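Long-range contact in FAA hydrolase family protein (Pseudomonas aeruginosa, PDB 6J5Y), which probably hydrolyses fumarylpyruvate, cleaving a carbon-carbon bond to release pyruvate with the help of a divalent metal such as manganese: residues N78-I83 / E205-V210. Numbering follows the deposited sequence.
With MN (manganese (II) ion), chain C; PYR (pyruvic acid), chain B.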
loop_
_atom_site.group_PDB
_atom_site.type_symbol
_atom_site.label_atom_id
_atom_site.label_comp_id
_atom_site.label_asym_id
_atom_site.label_seq_id
_atom_site.Cartn_x
_atom_site.Cartn_y
_atom_site.Cartn_z
ATOM N N ASN A 78 10.015 1.102 16.629
ATOM C CA ASN A 78 8.822 1.937 16.323
ATOM C C ASN A 78 8.240 1.480 14.997
ATOM O O ASN A 78 8.549 2.120 13.964
ATOM C CB ASN A 78 9.175 3.423 16.277
ATOM C CG ASN A 78 7.980 4.345 16.288
ATOM O OD1 ASN A 78 6.846 3.903 16.396
ATOM N ND2 ASN A 78 8.232 5.641 16.186
ATOM N N TYR A 79 7.454 0.410 15.047
ATOM C CA TYR A 79 6.975 -0.347 13.867
ATOM C C TYR A 79 5.518 0.058 13.651
ATOM O O TYR A 79 4.661 -0.366 14.466
ATOM C CB TYR A 79 7.236 -1.836 14.090
ATOM C CG TYR A 79 6.705 -2.802 13.055
ATOM C CD1 TYR A 79 7.007 -2.666 11.712
ATOM C CD2 TYR A 79 5.957 -3.909 13.436
ATOM C CE1 TYR A 79 6.532 -3.566 10.773
ATOM C CE2 TYR A 79 5.501 -4.837 12.514
ATOM C CZ TYR A 79 5.809 -4.670 11.175
ATOM O OH TYR A 79 5.336 -5.554 10.249
ATOM N N HIS A 80 5.250 0.794 12.562
ATOM C CA HIS A 80 3.940 1.417 12.257
ATOM C C HIS A 80 3.141 0.637 11.214
ATOM O O HIS A 80 3.697 0.204 10.181
ATOM C CB HIS A 80 4.086 2.870 11.821
ATOM C CG HIS A 80 4.286 3.801 12.967
ATOM N ND1 HIS A 80 3.724 5.067 12.991
ATOM C CD2 HIS A 80 4.942 3.647 14.135
ATOM C CE1 HIS A 80 4.064 5.677 14.123
ATOM N NE2 HIS A 80 4.792 4.820 14.849
ATOM N N TYR A 81 1.847 0.495 11.497
ATOM C CA TYR A 81 0.812 0.107 10.512
ATOM C C TYR A 81 0.447 1.363 9.722
ATOM O O TYR A 81 0.608 2.477 10.273
ATOM C CB TYR A 81 -0.432 -0.459 11.198
ATOM C CG TYR A 81 -1.062 0.498 12.174
ATOM C CD1 TYR A 81 -1.900 1.513 11.741
ATOM C CD2 TYR A 81 -0.766 0.431 13.521
ATOM C CE1 TYR A 81 -2.440 2.428 12.627
ATOM C CE2 TYR A 81 -1.338 1.315 14.425
ATOM C CZ TYR A 81 -2.176 2.318 13.979
ATOM O OH TYR A 81 -2.720 3.209 14.861
ATOM N N GLU A 82 0.027 1.170 8.469
ATOM C CA GLU A 82 -0.608 2.209 7.612
ATOM C C GLU A 82 -1.584 1.526 6.650
ATOM O O GLU A 82 -1.066 0.860 5.710
ATOM C CB GLU A 82 0.443 2.917 6.752
ATOM C CG GLU A 82 1.516 3.691 7.498
ATOM C CD GLU A 82 2.390 4.560 6.602
ATOM O OE1 GLU A 82 2.217 4.508 5.388
ATOM O OE2 GLU A 82 3.272 5.257 7.117
ATOM N N ILE A 83 -2.914 1.669 6.821
ATOM C CA ILE A 83 -3.900 1.037 5.889
ATOM C C ILE A 83 -3.938 1.863 4.599
ATOM O O ILE A 83 -3.835 3.108 4.688
ATOM C CB ILE A 83 -5.287 0.869 6.544
ATOM C CG1 ILE A 83 -6.137 -0.161 5.809
ATOM C CG2 ILE A 83 -6.014 2.189 6.683
ATOM C CD1 ILE A 83 -5.545 -1.552 5.803
ATOM N N GLU A 205 -5.077 9.538 8.470
ATOM C CA GLU A 205 -4.559 9.889 9.815
ATOM C C GLU A 205 -4.777 8.689 10.751
ATOM O O GLU A 205 -5.594 7.848 10.428
ATOM C CB GLU A 205 -5.245 11.172 10.315
ATOM C CG GLU A 205 -6.717 11.017 10.673
ATOM C CD GLU A 205 -7.727 11.007 9.530
ATOM O OE1 GLU A 205 -7.299 10.957 8.350
ATOM O OE2 GLU A 205 -8.951 11.059 9.816
ATOM N N GLY A 206 -4.074 8.631 11.879
ATOM C CA GLY A 206 -4.289 7.617 12.922
ATOM C C GLY A 206 -3.259 6.506 12.888
ATOM O O GLY A 206 -3.486 5.496 13.551
ATOM N N VAL A 207 -2.184 6.671 12.119
ATOM C CA VAL A 207 -1.038 5.714 12.096
ATOM C C VAL A 207 -0.431 5.645 13.499
ATOM O O VAL A 207 -0.461 6.642 14.226
ATOM C CB VAL A 207 0.045 6.102 11.076
ATOM C CG1 VAL A 207 -0.515 6.274 9.674
ATOM C CG2 VAL A 207 0.800 7.348 11.517
ATOM N N GLY A 208 0.183 4.513 13.820
ATOM C CA GLY A 208 0.719 4.246 15.158
ATOM C C GLY A 208 1.572 3.004 15.172
ATOM O O GLY A 208 1.544 2.196 14.160
ATOM N N ALA A 209 2.293 2.858 16.280
ATOM C CA ALA A 209 3.132 1.701 16.605
ATOM C C ALA A 209 2.231 0.493 16.860
ATOM O O ALA A 209 1.044 0.610 17.210
ATOM C CB ALA A 209 4.041 1.989 17.780
ATOM N N VAL A 210 2.801 -0.658 16.630
ATOM C CA VAL A 210 2.137 -1.949 16.891
ATOM C C VAL A 210 3.219 -2.779 17.585
ATOM O O VAL A 210 4.405 -2.536 17.276
ATOM C CB VAL A 210 1.591 -2.458 15.543
ATOM C CG1 VAL A 210 2.589 -3.264 14.741
ATOM C CG2 VAL A 210 0.279 -3.188 15.690
HETATM MN MN MN C . 2.147 4.740 3.233
HETATM C C PYR B . 2.119 7.661 3.696
HETATM O O PYR B . 1.355 6.720 3.392
HETATM O OXT PYR B . 1.693 8.821 3.905
HETATM C CA PYR B . 3.398 7.387 3.726
HETATM O O3 PYR B . 3.749 6.245 3.404
HETATM C CB PYR B . 4.484 8.359 4.088
HETATM O O HOH W 1 6.622 -0.774 17.384
HETATM O O HOH W 2 2.249 4.874 1.075
#
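Gly208 passes between the rings of Tyr81 and His80, against one face of each. The phenol of Tyr81 reaches obliquely across the 206-208 backbone, with the Gly208 amide N 3.2 Å above its ring plane near the rim, and its OH donates to Gly206 O (2.7 Å) in the carbonyl plane. With chi1 at 58°, Tyr81 CG lies between the backbone N and carbonyl carbon, which sends the ring over Gly208. The His80 imidazole lays one face on the Gly208-Ala209 peptide; Gly208 CA makes a CH-pi contact 3.9 Å from the ring centroid, and Val207 CG2 meets the ring edge. Val210 N bonds to Tyr79 O (2.9 Å) beside the non-hydrogen-bonded pair His80-Ala209; the bond from Tyr81 N to Gly208 O (3.2 Å) is long and bent. A water bridges Tyr79 N and Val210 O. Alongside, Val210 CG1 packs on Tyr79 CD2 at 3.7 Å. Farther along, Val207 CG1 touches Glu82 CG (3.9 Å), alongside the extended Glu82 side chain, whose OE1 binds manganese at 2.2 Å. Glu82 OE2 is salt-bridged to Arg117, which should steady the carboxylate. Glu84 and Asp113 complete the protein ligands, and pyruvate chelates the metal through O and O3. A short, weakly bonded antiparallel pairing runs beside Glu82 of the Glu-Glu-Asp metal site characteristic of the FAH fold.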